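Local atomic coordinates of PA1221 (Pseudomonas aeruginosa, PDB entry 4DG8), a protein that belongs to the AMP-binding (ANL) family, has a probable phosphopantetheine attachment region and binds adenosine monophosphate. Residues S19-Y24 / G341-L346; T28-F33 / C184-I189; E63-Y68 / L94-L99; G101-Y106 / D164-I169; L208-L213 / V233-G238. All coordinates share one frame; numbering follows the deposited sequence.

Interaction 1. Residues S19-Y24 / G341-L346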
# COMPACT_ATOMS: atom_id res chain seq x y z
N SER A 19 -25.10 -4.98 3.41
CA SER A 19 -25.23 -4.51 2.03
C SER A 19 -24.29 -3.38 1.66
O SER A 19 -24.11 -3.12 0.48
CB SER A 19 -26.64 -4.02 1.74
OG SER A 19 -26.72 -2.61 1.94
N LEU A 20 -23.64 -2.75 2.64
CA LEU A 20 -22.48 -1.97 2.28
C LEU A 20 -21.41 -2.99 1.92
O LEU A 20 -20.41 -2.67 1.28
CB LEU A 20 -22.00 -1.06 3.41
CG LEU A 20 -22.70 0.30 3.51
CD1 LEU A 20 -21.93 1.24 4.44
CD2 LEU A 20 -22.89 0.93 2.14
N LEU A 21 -21.66 -4.23 2.33
CA LEU A 21 -20.71 -5.31 2.09
C LEU A 21 -20.75 -5.78 0.64
O LEU A 21 -19.87 -6.50 0.18
CB LEU A 21 -20.99 -6.47 3.03
CG LEU A 21 -20.98 -6.09 4.51
CD1 LEU A 21 -21.55 -7.22 5.35
CD2 LEU A 21 -19.56 -5.71 4.97
N ASP A 22 -21.78 -5.34 -0.08
CA ASP A 22 -21.97 -5.65 -1.48
C ASP A 22 -21.16 -4.68 -2.33
O ASP A 22 -21.28 -3.46 -2.17
CB ASP A 22 -23.46 -5.51 -1.82
CG ASP A 22 -23.78 -5.78 -3.29
OD1 ASP A 22 -23.04 -6.54 -3.95
OD2 ASP A 22 -24.81 -5.23 -3.77
N LEU A 23 -20.34 -5.21 -3.23
CA LEU A 23 -19.56 -4.36 -4.14
C LEU A 23 -20.44 -3.38 -4.92
O LEU A 23 -20.07 -2.22 -5.10
CB LEU A 23 -18.72 -5.19 -5.10
CG LEU A 23 -17.33 -5.57 -4.60
CD1 LEU A 23 -17.42 -6.73 -3.60
CD2 LEU A 23 -16.42 -5.94 -5.76
N TYR A 24 -21.59 -3.85 -5.38
CA TYR A 24 -22.48 -3.02 -6.20
C TYR A 24 -23.18 -1.91 -5.43
O TYR A 24 -23.91 -1.11 -6.00
CB TYR A 24 -23.48 -3.89 -6.96
CG TYR A 24 -22.76 -4.92 -7.78
CD1 TYR A 24 -22.03 -4.54 -8.90
CD2 TYR A 24 -22.77 -6.26 -7.42
CE1 TYR A 24 -21.34 -5.46 -9.65
CE2 TYR A 24 -22.07 -7.20 -8.16
CZ TYR A 24 -21.36 -6.79 -9.28
OH TYR A 24 -20.67 -7.69 -10.04
N GLY A 341 -18.17 -0.84 4.81
CA GLY A 341 -18.05 -1.63 3.59
C GLY A 341 -17.31 -2.94 3.85
O GLY A 341 -17.26 -3.84 3.01
N THR A 342 -16.75 -3.05 5.05
CA THR A 342 -16.05 -4.25 5.44
C THR A 342 -16.69 -4.88 6.67
O THR A 342 -17.35 -4.20 7.45
CB THR A 342 -14.58 -3.92 5.70
OG1 THR A 342 -13.96 -3.59 4.45
CG2 THR A 342 -13.84 -5.10 6.35
N ALA A 343 -16.52 -6.19 6.81
CA ALA A 343 -16.85 -6.86 8.07
C ALA A 343 -15.71 -7.80 8.45
O ALA A 343 -14.95 -8.23 7.59
CB ALA A 343 -18.16 -7.64 7.93
N VAL A 344 -15.57 -8.10 9.74
CA VAL A 344 -14.57 -9.08 10.15
C VAL A 344 -15.14 -10.10 11.13
O VAL A 344 -16.07 -9.81 11.86
CB VAL A 344 -13.31 -8.44 10.79
CG1 VAL A 344 -12.60 -7.54 9.80
CG2 VAL A 344 -13.68 -7.66 12.05
N LEU A 345 -14.58 -11.30 11.11
CA LEU A 345 -14.78 -12.25 12.20
C LEU A 345 -13.40 -12.65 12.68
O LEU A 345 -12.41 -12.49 11.98
CB LEU A 345 -15.52 -13.49 11.73
CG LEU A 345 -16.99 -13.35 11.34
CD1 LEU A 345 -17.56 -14.73 10.98
CD2 LEU A 345 -17.77 -12.71 12.48
N LEU A 346 -13.37 -13.19 13.89
CA LEU A 346 -12.17 -13.77 14.45
C LEU A 346 -12.44 -15.27 14.58
O LEU A 346 -13.37 -15.67 15.28
CB LEU A 346 -11.94 -13.14 15.83
CG LEU A 346 -10.53 -13.20 16.43
CD1 LEU A 346 -9.55 -12.41 15.56
CD2 LEU A 346 -10.57 -12.66 17.86
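Leu-21 sets its CG anti to its own carbonyl carbon (chi1 -56°), and an extended chi2 of 168° carries CD2 to Gly-341, Thr-342 and Ala-343. The CB of Leu-21 does not itself aim at the strand; the far methyl does the touching. Leu-21 CD2 rests on the peptide between Thr-342 and Ala-343, with Thr-342 C at 3.4 Å. Leu-21 CD2 also lies 3.6 Å from Gly-341 O. The same methyl meets that of Ala-343, Leu-21 CD2 to Ala-343 CB 3.8 Å. One branch of one leucine thus spans three consecutive residues.

Leu-20 works differently. Its CB is directed toward the other segment, and Leu-20 CB lies 4.0 Å from Gly-341 CA. The nearer group is its carbonyl: Leu-20 O receives a CA-H...O contact from Gly-341 CA at 3.5 Å. The same oxygen is hydrogen-bonded by His-26 NE2. Gly-341 has a positive phi of 89°, where a side chain would be jammed against the preceding carbonyl oxygen.

No hydrogen bond joins the two segments. Tyr-390 of strand 385-390 touches both Leu-21 and Ala-343 and adds to the apolar patch. The CB of Thr-342 points away, and its OG1 is hydrogen-bonded by Arg-191 NE. The arrangement is an N-terminal loop laid against the start of strand 342-347, a member of an antiparallel sheet within the AMP-binding fold.

Interaction 2. Residues T28-F33 / C184-I189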
# COMPACT_ATOMS: atom_id res chain seq x y z
N THR A 28 -18.51 3.42 -8.94
CA THR A 28 -17.18 3.31 -9.54
C THR A 28 -16.35 4.54 -9.14
O THR A 28 -16.91 5.56 -8.71
CB THR A 28 -17.25 3.21 -11.07
OG1 THR A 28 -17.62 4.48 -11.61
CG2 THR A 28 -18.26 2.12 -11.53
N VAL A 29 -15.03 4.45 -9.24
CA VAL A 29 -14.19 5.61 -8.94
C VAL A 29 -14.51 6.77 -9.89
O VAL A 29 -14.48 7.92 -9.51
CB VAL A 29 -12.69 5.28 -9.07
CG1 VAL A 29 -11.86 6.53 -8.91
CG2 VAL A 29 -12.28 4.23 -8.04
N VAL A 30 -14.83 6.45 -11.15
CA VAL A 30 -15.01 7.49 -12.14
C VAL A 30 -16.36 8.18 -11.98
O VAL A 30 -16.47 9.38 -12.20
CB VAL A 30 -14.83 6.97 -13.57
CG1 VAL A 30 -13.39 6.45 -13.79
CG2 VAL A 30 -15.84 5.90 -13.85
N ALA A 31 -17.39 7.44 -11.57
CA ALA A 31 -18.67 8.08 -11.27
C ALA A 31 -18.54 9.06 -10.08
O ALA A 31 -18.99 10.20 -10.15
CB ALA A 31 -19.76 7.03 -11.02
N ARG A 32 -17.88 8.64 -9.01
CA ARG A 32 -17.74 9.50 -7.84
C ARG A 32 -16.86 10.71 -8.16
O ARG A 32 -17.22 11.87 -7.84
CB ARG A 32 -17.17 8.72 -6.67
CG ARG A 32 -16.87 9.57 -5.45
CD ARG A 32 -18.12 10.12 -4.81
NE ARG A 32 -17.75 10.99 -3.69
CZ ARG A 32 -18.60 11.55 -2.84
NH1 ARG A 32 -19.91 11.33 -2.96
NH2 ARG A 32 -18.15 12.33 -1.86
N PHE A 33 -15.74 10.46 -8.82
CA PHE A 33 -14.91 11.57 -9.26
C PHE A 33 -15.69 12.54 -10.13
O PHE A 33 -15.54 13.75 -10.00
CB PHE A 33 -13.62 11.12 -9.99
CG PHE A 33 -12.77 12.28 -10.41
CD1 PHE A 33 -11.83 12.81 -9.54
CD2 PHE A 33 -12.99 12.92 -11.62
CE1 PHE A 33 -11.08 13.94 -9.90
CE2 PHE A 33 -12.24 14.04 -11.99
CZ PHE A 33 -11.28 14.55 -11.14
N CYS A 184 -7.38 -5.19 -7.36
CA CYS A 184 -8.31 -4.46 -6.53
C CYS A 184 -9.32 -3.73 -7.40
O CYS A 184 -9.04 -3.36 -8.52
CB CYS A 184 -7.58 -3.50 -5.60
SG CYS A 184 -6.66 -4.41 -4.28
N THR A 185 -10.50 -3.53 -6.85
CA THR A 185 -11.70 -3.25 -7.60
C THR A 185 -12.04 -1.76 -7.39
O THR A 185 -11.56 -1.16 -6.44
CB THR A 185 -12.76 -4.19 -7.01
OG1 THR A 185 -13.47 -4.89 -8.03
CG2 THR A 185 -13.66 -3.47 -6.06
N HIS A 186 -12.76 -1.14 -8.31
CA HIS A 186 -13.33 0.19 -8.08
C HIS A 186 -14.07 0.32 -6.72
O HIS A 186 -13.88 1.29 -5.97
CB HIS A 186 -14.27 0.59 -9.24
CG HIS A 186 -13.57 1.13 -10.45
ND1 HIS A 186 -13.68 2.44 -10.86
CD2 HIS A 186 -12.78 0.52 -11.37
CE1 HIS A 186 -12.97 2.63 -11.96
NE2 HIS A 186 -12.40 1.48 -12.29
N ALA A 187 -14.91 -0.67 -6.42
CA ALA A 187 -15.62 -0.73 -5.14
C ALA A 187 -14.70 -0.72 -3.92
O ALA A 187 -15.04 -0.12 -2.91
CB ALA A 187 -16.55 -1.94 -5.08
N GLY A 188 -13.57 -1.41 -4.00
CA GLY A 188 -12.66 -1.46 -2.86
C GLY A 188 -12.17 -0.06 -2.54
O GLY A 188 -12.06 0.35 -1.36
N ILE A 189 -11.93 0.71 -3.60
CA ILE A 189 -11.50 2.09 -3.46
C ILE A 189 -12.58 3.04 -2.94
O ILE A 189 -12.32 3.83 -2.01
CB ILE A 189 -10.97 2.66 -4.79
CG1 ILE A 189 -9.77 1.84 -5.28
CG2 ILE A 189 -10.57 4.12 -4.60
CD1 ILE A 189 -9.22 2.30 -6.62
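His-186 and Val-29 make the polar link of this contact. Val-29 N donates to His-186 ND1 at 2.9 Å, with an angle of 151° at the hydrogen. The donor sits at the ring edge, only 6° out of the imidazole plane. His-186 CG lies anti to its carbonyl carbon (chi1 -81°), and this swings the ring toward the start of helix 29-39.

A second bond shapes the same helix end. Thr-28 is the N-cap, and its OG1 accepts from Ala-31 N at 3.0 Å. The first turn therefore has one amide held by its own cap and another held by a histidine from a different helix.

The van der Waals contacts centre on Val-29. Its side chain crosses His-186 at about a right angle, with Val-29 CB 3.5 Å from His-186 ND1. Thr-28 CB adds a contact of 3.7 Å to His-186 ND1. The apolar pair is with Ile-189, one turn further along helix 186-193, where Val-29 CG2 lies 3.8 Å from Ile-189 CB. Beyond the two segments, Trp-223 of helix 217-226 touches both Val-29 and Ile-189, and Phe-161 meets the His-186 ring.

Because ND1 accepts, it carries no proton in this bond. The imidazole is then probably neutral, with its proton on NE2, and supplies a side-chain acceptor for a helix-start amide.

Interaction 3. Residues E63-Y68 / L94-L99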
# COMPACT_ATOMS: atom_id res chain seq x y z
N GLU A 63 -9.61 13.03 -19.46
CA GLU A 63 -10.48 12.64 -20.57
C GLU A 63 -9.69 12.56 -21.87
O GLU A 63 -9.82 11.60 -22.62
CB GLU A 63 -11.68 13.59 -20.71
CG GLU A 63 -12.74 13.45 -19.60
CD GLU A 63 -14.01 14.26 -19.86
OE1 GLU A 63 -13.94 15.38 -20.41
OE2 GLU A 63 -15.10 13.75 -19.51
N GLN A 64 -8.85 13.57 -22.12
CA GLN A 64 -8.02 13.56 -23.34
C GLN A 64 -7.06 12.36 -23.42
O GLN A 64 -6.99 11.62 -24.45
CB GLN A 64 -7.26 14.88 -23.47
CG GLN A 64 -6.45 14.98 -24.75
CD GLN A 64 -5.71 16.29 -24.86
OE1 GLN A 64 -5.94 17.22 -24.08
NE2 GLN A 64 -4.80 16.37 -25.82
N LEU A 65 -6.32 12.15 -22.33
CA LEU A 65 -5.45 10.99 -22.26
C LEU A 65 -6.25 9.69 -22.45
O LEU A 65 -5.80 8.75 -23.10
CB LEU A 65 -4.68 10.98 -20.93
CG LEU A 65 -3.76 9.77 -20.73
CD1 LEU A 65 -2.82 9.63 -21.92
CD2 LEU A 65 -2.96 9.93 -19.43
N SER A 66 -7.45 9.66 -21.88
CA SER A 66 -8.31 8.49 -22.00
C SER A 66 -8.68 8.29 -23.47
O SER A 66 -8.86 7.16 -23.91
CB SER A 66 -9.56 8.60 -21.12
OG SER A 66 -10.48 7.55 -21.39
N ASP A 67 -8.80 9.39 -24.21
CA ASP A 67 -9.08 9.28 -25.63
C ASP A 67 -7.96 8.51 -26.30
O ASP A 67 -8.19 7.60 -27.12
CB ASP A 67 -9.21 10.66 -26.27
CG ASP A 67 -10.49 11.35 -25.91
OD1 ASP A 67 -11.45 10.64 -25.52
OD2 ASP A 67 -10.55 12.60 -26.03
N TYR A 68 -6.72 8.86 -25.95
CA TYR A 68 -5.57 8.11 -26.46
C TYR A 68 -5.57 6.59 -26.04
O TYR A 68 -5.40 5.66 -26.87
CB TYR A 68 -4.28 8.83 -26.04
CG TYR A 68 -3.02 8.03 -26.26
CD1 TYR A 68 -2.29 8.13 -27.44
CD2 TYR A 68 -2.55 7.17 -25.26
CE1 TYR A 68 -1.14 7.39 -27.62
CE2 TYR A 68 -1.41 6.43 -25.44
CZ TYR A 68 -0.70 6.54 -26.62
OH TYR A 68 0.45 5.79 -26.78
N LEU A 94 -3.54 8.08 -13.79
CA LEU A 94 -4.36 7.13 -13.03
C LEU A 94 -5.84 7.34 -13.36
O LEU A 94 -6.59 6.37 -13.55
CB LEU A 94 -4.15 7.30 -11.52
CG LEU A 94 -2.73 7.07 -10.99
CD1 LEU A 94 -2.75 7.21 -9.48
CD2 LEU A 94 -2.20 5.70 -11.39
N LEU A 95 -6.25 8.61 -13.43
CA LEU A 95 -7.67 8.85 -13.72
C LEU A 95 -8.01 8.45 -15.16
O LEU A 95 -9.10 7.94 -15.42
CB LEU A 95 -8.06 10.32 -13.45
CG LEU A 95 -9.51 10.72 -13.69
CD1 LEU A 95 -10.47 9.87 -12.83
CD2 LEU A 95 -9.72 12.23 -13.42
N ALA A 96 -7.11 8.71 -16.11
CA ALA A 96 -7.40 8.42 -17.52
C ALA A 96 -7.50 6.89 -17.73
O ALA A 96 -8.35 6.39 -18.49
CB ALA A 96 -6.33 9.02 -18.41
N ILE A 97 -6.63 6.17 -17.02
CA ILE A 97 -6.67 4.71 -17.04
C ILE A 97 -8.02 4.24 -16.51
O ILE A 97 -8.71 3.47 -17.17
CB ILE A 97 -5.51 4.08 -16.25
CG1 ILE A 97 -4.22 4.16 -17.07
CG2 ILE A 97 -5.80 2.59 -15.98
CD1 ILE A 97 -2.94 4.18 -16.23
N LEU A 98 -8.42 4.74 -15.34
CA LEU A 98 -9.73 4.32 -14.81
C LEU A 98 -10.92 4.67 -15.71
O LEU A 98 -11.83 3.85 -15.88
CB LEU A 98 -9.95 4.89 -13.40
CG LEU A 98 -8.90 4.45 -12.38
CD1 LEU A 98 -9.36 4.93 -11.02
CD2 LEU A 98 -8.71 2.93 -12.40
N LEU A 99 -10.90 5.88 -16.26
CA LEU A 99 -11.92 6.34 -17.20
C LEU A 99 -12.06 5.43 -18.41
O LEU A 99 -13.15 5.34 -19.00
CB LEU A 99 -11.55 7.74 -17.72
CG LEU A 99 -11.85 8.95 -16.82
CD1 LEU A 99 -11.18 10.24 -17.37
CD2 LEU A 99 -13.36 9.13 -16.69
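Ser-66 and Ala-96 mark the closest backbone approach, with CA atoms 4.6 Å apart. Helices 63-68 and 94-99 come within 7.9 Å axis to axis over these short segments, and they cross at -56°. Small residues at the crossing go with this close approach.

The methyl of Ala-96 points at helix 63-68 and meets Leu-65. Ala-96 CB lies 3.5 Å from Leu-65 CG, and the CB and CD2 atoms of the leucine are nearly as near. Leu-65 has CG anti to its backbone N (chi1 178°), which lays the side chain alongside that methyl. Ser-66 faces the next part of the crossing. Its CB is 3.6 Å from Ala-96 O, and its OG is 3.8 Å from Leu-99 CB. These are packing contacts, for no hydrogen bond crosses between the segments. The Ser-66 hydroxyl is instead hydrogen-bonded to Ser-100 OG, just past the second segment, and Ser-100 OG also bonds Ala-96 O. Leu-99 closes one end of the contact. Its CD1 reaches the backbone at Glu-63 N, 3.8 Å away, and comes 4.2 Å from Glu-63 CG.

Around the crossing, Ala-62 of helix 55-72 also touches Leu-99. Val-30 of helix 29-39 packs on Leu-99 too. The opposite side of helix 88-99 turns to the sheet, where Leu-94, Ile-97 and Leu-98 touch Tyr-104 of strand 103-106. Helix 88-99 thus lies between helix 55-72 and that strand.

Interaction 4. Residues G101-Y106 / D164-I169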
# COMPACT_ATOMS: atom_id res chain seq x y z
N GLY A 101 -11.74 2.19 -18.43
CA GLY A 101 -12.15 0.85 -18.06
C GLY A 101 -10.92 -0.03 -17.82
O GLY A 101 -11.02 -1.23 -17.59
N HIS A 102 -9.75 0.59 -17.85
CA HIS A 102 -8.53 -0.15 -17.63
C HIS A 102 -8.07 -0.04 -16.18
O HIS A 102 -8.66 0.71 -15.39
CB HIS A 102 -7.46 0.34 -18.62
CG HIS A 102 -7.88 0.20 -20.05
ND1 HIS A 102 -8.64 -0.85 -20.50
CD2 HIS A 102 -7.67 1.00 -21.13
CE1 HIS A 102 -8.87 -0.71 -21.79
NE2 HIS A 102 -8.30 0.40 -22.20
N HIS A 103 -7.01 -0.77 -15.82
CA HIS A 103 -6.50 -0.75 -14.45
C HIS A 103 -5.01 -0.44 -14.44
O HIS A 103 -4.28 -0.81 -15.36
CB HIS A 103 -6.80 -2.06 -13.68
CG HIS A 103 -6.51 -3.32 -14.44
ND1 HIS A 103 -7.43 -3.90 -15.30
CD2 HIS A 103 -5.44 -4.16 -14.42
CE1 HIS A 103 -6.93 -5.02 -15.80
NE2 HIS A 103 -5.72 -5.20 -15.28
N TYR A 104 -4.56 0.21 -13.37
CA TYR A 104 -3.19 0.69 -13.34
C TYR A 104 -2.27 -0.18 -12.51
O TYR A 104 -2.70 -0.89 -11.59
CB TYR A 104 -3.08 2.17 -12.92
CG TYR A 104 -3.61 2.55 -11.55
CD1 TYR A 104 -2.85 2.31 -10.39
CD2 TYR A 104 -4.84 3.22 -11.41
CE1 TYR A 104 -3.32 2.70 -9.11
CE2 TYR A 104 -5.31 3.62 -10.13
CZ TYR A 104 -4.55 3.36 -9.00
OH TYR A 104 -5.01 3.73 -7.74
N LEU A 105 -1.01 -0.16 -12.91
CA LEU A 105 0.05 -0.89 -12.22
C LEU A 105 1.28 -0.00 -12.11
O LEU A 105 1.73 0.56 -13.13
CB LEU A 105 0.41 -2.12 -13.05
CG LEU A 105 1.68 -2.85 -12.70
CD1 LEU A 105 1.58 -3.48 -11.30
CD2 LEU A 105 1.96 -3.91 -13.77
N TYR A 106 1.86 0.12 -10.92
CA TYR A 106 3.13 0.83 -10.82
C TYR A 106 4.30 0.02 -11.40
O TYR A 106 4.48 -1.15 -11.10
CB TYR A 106 3.48 1.30 -9.39
CG TYR A 106 4.58 2.34 -9.47
CD1 TYR A 106 4.39 3.53 -10.18
CD2 TYR A 106 5.83 2.12 -8.89
CE1 TYR A 106 5.38 4.48 -10.30
CE2 TYR A 106 6.84 3.08 -8.99
CZ TYR A 106 6.61 4.25 -9.71
OH TYR A 106 7.58 5.22 -9.84
N ASP A 164 -17.31 -3.49 -9.77
CA ASP A 164 -16.51 -4.70 -9.75
C ASP A 164 -15.37 -4.66 -10.76
O ASP A 164 -14.51 -5.53 -10.75
CB ASP A 164 -17.39 -5.94 -9.96
CG ASP A 164 -18.07 -5.95 -11.32
OD1 ASP A 164 -18.18 -4.89 -11.96
OD2 ASP A 164 -18.52 -7.03 -11.74
N GLN A 165 -15.34 -3.65 -11.63
CA GLN A 165 -14.22 -3.49 -12.56
C GLN A 165 -12.91 -3.37 -11.77
O GLN A 165 -12.86 -2.71 -10.71
CB GLN A 165 -14.40 -2.23 -13.40
CG GLN A 165 -13.54 -2.19 -14.65
CD GLN A 165 -14.04 -3.15 -15.72
OE1 GLN A 165 -15.02 -3.86 -15.51
NE2 GLN A 165 -13.39 -3.16 -16.88
N ILE A 166 -11.85 -4.00 -12.27
CA ILE A 166 -10.52 -3.85 -11.67
C ILE A 166 -10.07 -2.41 -11.85
O ILE A 166 -10.14 -1.87 -12.96
CB ILE A 166 -9.47 -4.79 -12.34
CG1 ILE A 166 -9.99 -6.23 -12.41
CG2 ILE A 166 -8.10 -4.69 -11.62
CD1 ILE A 166 -10.36 -6.81 -11.05
N ALA A 167 -9.71 -1.76 -10.74
CA ALA A 167 -9.02 -0.46 -10.76
C ALA A 167 -7.48 -0.54 -10.85
O ALA A 167 -6.82 0.26 -11.53
CB ALA A 167 -9.45 0.38 -9.55
N TYR A 168 -6.89 -1.48 -10.13
CA TYR A 168 -5.43 -1.55 -10.15
C TYR A 168 -4.90 -2.90 -9.71
O TYR A 168 -5.62 -3.72 -9.13
CB TYR A 168 -4.78 -0.41 -9.33
CG TYR A 168 -5.05 -0.43 -7.84
CD1 TYR A 168 -4.36 -1.30 -7.00
CD2 TYR A 168 -5.95 0.46 -7.27
CE1 TYR A 168 -4.60 -1.30 -5.63
CE2 TYR A 168 -6.19 0.47 -5.90
CZ TYR A 168 -5.52 -0.41 -5.08
OH TYR A 168 -5.77 -0.38 -3.72
N ILE A 169 -3.62 -3.12 -10.00
CA ILE A 169 -2.91 -4.28 -9.50
C ILE A 169 -1.74 -3.87 -8.61
O ILE A 169 -0.97 -2.97 -8.96
CB ILE A 169 -2.41 -5.17 -10.65
CG1 ILE A 169 -3.60 -5.77 -11.39
CG2 ILE A 169 -1.45 -6.27 -10.10
CD1 ILE A 169 -3.24 -6.54 -12.62
O HOH W 1 -9.99 -2.69 -15.60
O HOH W 2 0.80 -0.99 -8.48
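Tyr-104 and Tyr-168 sit side by side on the same face of the sheet, yet their rings barely overlap. The planes are 24° apart and the centroids 5.2 Å. What lies over one face of the Tyr-104 ring is the Tyr-168 methylene: its CB stands 3.6 Å from the ring centroid, a CH-pi contact. Both tyrosines place CG between backbone N and carbonyl carbon (chi1 near 60° in both), which keeps the rings alongside. Their hydroxyls have separate partners, Trp-223 for Tyr-104 and Thr-219 for Tyr-168.

His-103 repeats the theme. Ile-166 CG2 lies over one imidazole face, 3.8 Å from the centroid. A water in the ring plane bonds His-103 ND1 and donates to Gly-101 O and Ile-166 O. Gln-165 NE2 also donates to Gly-101 O, at 3.1 Å and nearly straight (171°), on a lone pair of that carbonyl. Gly-101 itself ends helix 88-99 in a Schellman motif.

Tyr-104 N donates to Ala-167 O and Ile-169 N to Tyr-104 O, each 2.9 Å. Ala-167 and Tyr-168 form a classic beta bulge opposite Cys-184. This is a parallel strand pair inside the mixed seven-stranded sheet of the AMP-binding fold.

Interaction 5. Residues L208-L213 / V233-G238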
# COMPACT_ATOMS: atom_id res chain seq x y z
N LEU A 208 -1.60 14.61 2.06
CA LEU A 208 -0.23 14.43 1.67
C LEU A 208 -0.18 13.21 0.75
O LEU A 208 -0.65 12.14 1.13
CB LEU A 208 0.63 14.19 2.90
CG LEU A 208 2.07 13.78 2.59
CD1 LEU A 208 2.77 14.92 1.88
CD2 LEU A 208 2.82 13.41 3.87
N VAL A 209 0.35 13.39 -0.45
CA VAL A 209 0.60 12.27 -1.34
C VAL A 209 2.09 12.00 -1.36
O VAL A 209 2.88 12.79 -1.90
CB VAL A 209 0.09 12.54 -2.76
CG1 VAL A 209 0.56 11.42 -3.74
CG2 VAL A 209 -1.41 12.69 -2.76
N ASN A 210 2.46 10.89 -0.74
CA ASN A 210 3.82 10.52 -0.43
C ASN A 210 4.18 9.05 -0.78
O ASN A 210 5.23 8.77 -1.35
CB ASN A 210 4.16 10.91 1.02
CG ASN A 210 5.55 10.47 1.43
OD1 ASN A 210 6.55 10.95 0.88
ND2 ASN A 210 5.63 9.56 2.39
N SER A 211 3.36 8.12 -0.29
CA SER A 211 3.51 6.69 -0.58
C SER A 211 3.53 6.37 -2.07
O SER A 211 2.62 6.74 -2.79
CB SER A 211 2.37 5.90 0.09
OG SER A 211 2.28 6.22 1.47
N PRO A 212 4.58 5.67 -2.54
CA PRO A 212 4.61 5.34 -3.97
C PRO A 212 3.46 4.43 -4.36
O PRO A 212 2.90 3.75 -3.48
CB PRO A 212 5.96 4.62 -4.14
CG PRO A 212 6.81 5.19 -3.03
CD PRO A 212 5.86 5.36 -1.87
N LEU A 213 3.11 4.40 -5.64
CA LEU A 213 1.97 3.62 -6.12
C LEU A 213 2.11 2.09 -5.99
O LEU A 213 1.17 1.35 -6.28
CB LEU A 213 1.64 3.97 -7.56
CG LEU A 213 1.06 5.35 -7.84
CD1 LEU A 213 1.19 5.65 -9.35
CD2 LEU A 213 -0.40 5.43 -7.34
N VAL A 233 -1.91 16.86 -2.26
CA VAL A 233 -0.75 17.70 -2.06
C VAL A 233 0.45 16.80 -2.25
O VAL A 233 0.84 16.05 -1.34
CB VAL A 233 -0.74 18.23 -0.61
CG1 VAL A 233 0.42 19.18 -0.40
CG2 VAL A 233 -2.07 18.93 -0.30
N LEU A 234 1.10 16.94 -3.40
CA LEU A 234 2.08 15.96 -3.83
C LEU A 234 3.40 16.28 -3.18
O LEU A 234 3.81 17.44 -3.17
CB LEU A 234 2.28 16.01 -5.35
CG LEU A 234 1.06 15.90 -6.26
CD1 LEU A 234 1.51 15.90 -7.74
CD2 LEU A 234 0.24 14.66 -5.94
N ASN A 235 4.10 15.27 -2.68
CA ASN A 235 5.43 15.56 -2.21
C ASN A 235 6.36 15.39 -3.39
O ASN A 235 6.82 14.29 -3.69
CB ASN A 235 5.85 14.57 -1.11
CG ASN A 235 7.35 14.69 -0.77
OD1 ASN A 235 7.96 15.72 -1.02
ND2 ASN A 235 7.93 13.63 -0.20
N ASP A 236 6.66 16.53 -4.01
CA ASP A 236 7.72 16.68 -5.02
C ASP A 236 8.94 17.38 -4.45
O ASP A 236 9.76 17.92 -5.20
CB ASP A 236 7.20 17.36 -6.30
CG ASP A 236 6.40 18.60 -6.01
OD1 ASP A 236 6.48 19.11 -4.86
OD2 ASP A 236 5.70 19.07 -6.93
N LEU A 237 8.98 17.52 -3.13
CA LEU A 237 10.09 18.22 -2.47
C LEU A 237 11.33 17.35 -2.22
O LEU A 237 12.46 17.79 -2.42
CB LEU A 237 9.61 18.86 -1.17
CG LEU A 237 8.62 19.99 -1.40
CD1 LEU A 237 8.23 20.64 -0.08
CD2 LEU A 237 9.24 21.03 -2.33
N GLY A 238 11.13 16.12 -1.77
CA GLY A 238 12.23 15.24 -1.43
C GLY A 238 11.77 14.18 -0.45
O GLY A 238 10.61 14.21 -0.01
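Asn-235 ND2 is gripped by two carbonyl oxygens. Asn-235 ND2 donates to Asn-210 OD1 across the contact at 3.2 Å, and to Gly-238 O at 2.7 Å. Both acceptors lie close to the Asn-235 amide plane. The amide oxygen is used as well: Asn-235 OD1 accepts from Leu-237 N at 3.0 Å and from Gly-238 N at 3.3 Å, both on the same face of its plane. Four bonds therefore fix the rotation of this amide. The two bonds to OD1 make an Asx turn (Leu-237 N) and an Asx motif (Gly-238 N) after strand 231-234.

Asn-210 and Asn-235 run side by side in the same direction, with their amide planes 29° apart. Each has CG anti to its backbone N, which lets Asn-210 OD1 meet Asn-235 ND2.

The strands themselves are parallel. Val-209 N donates to Val-233 O at 2.8 Å, almost straight at 174°. Asn-235 N then donates to Val-209 O at 2.9 Å. On one face Val-209 lies beside Leu-234, CB to CD2 3.8 Å. Leu-208 and Val-233 share the other face, and Leu-208 also touches Leu-248 of helix 242-250.

Ile-222 of helix 217-226 packs on Val-209. Ser-211 OG and the backbone N of Asn-210 both bond Glu-221 of that helix. Strand 206-209, helix 217-226 and strand 231-234 make a beta-alpha-beta unit, and this contact is its parallel strand pair.

Interactions 4 and 5 are buried parallel strand pairs in different sheets, held by backbone hydrogen bonds and side-chain amides. Interaction 2 is also buried, but joins two helix starts through a histidine. Interaction 3 is partly buried and held by packing; interaction 1, a loop against a strand, is buried and also lacks a hydrogen bond across its segments, though it has a CA-H...O contact. Helix 88-99 ties three contacts together: Leu-98 packs on Val-29 of interaction 2 and on Ala-167 of interaction 4. Interactions 2 and 4 also share a sheet, since strands 180-185 and 166-172 are neighbours. Interaction 1 joins this group through Tyr-24 and Asp-164. Leu-213 connects interaction 5 to Leu-94 and Tyr-106.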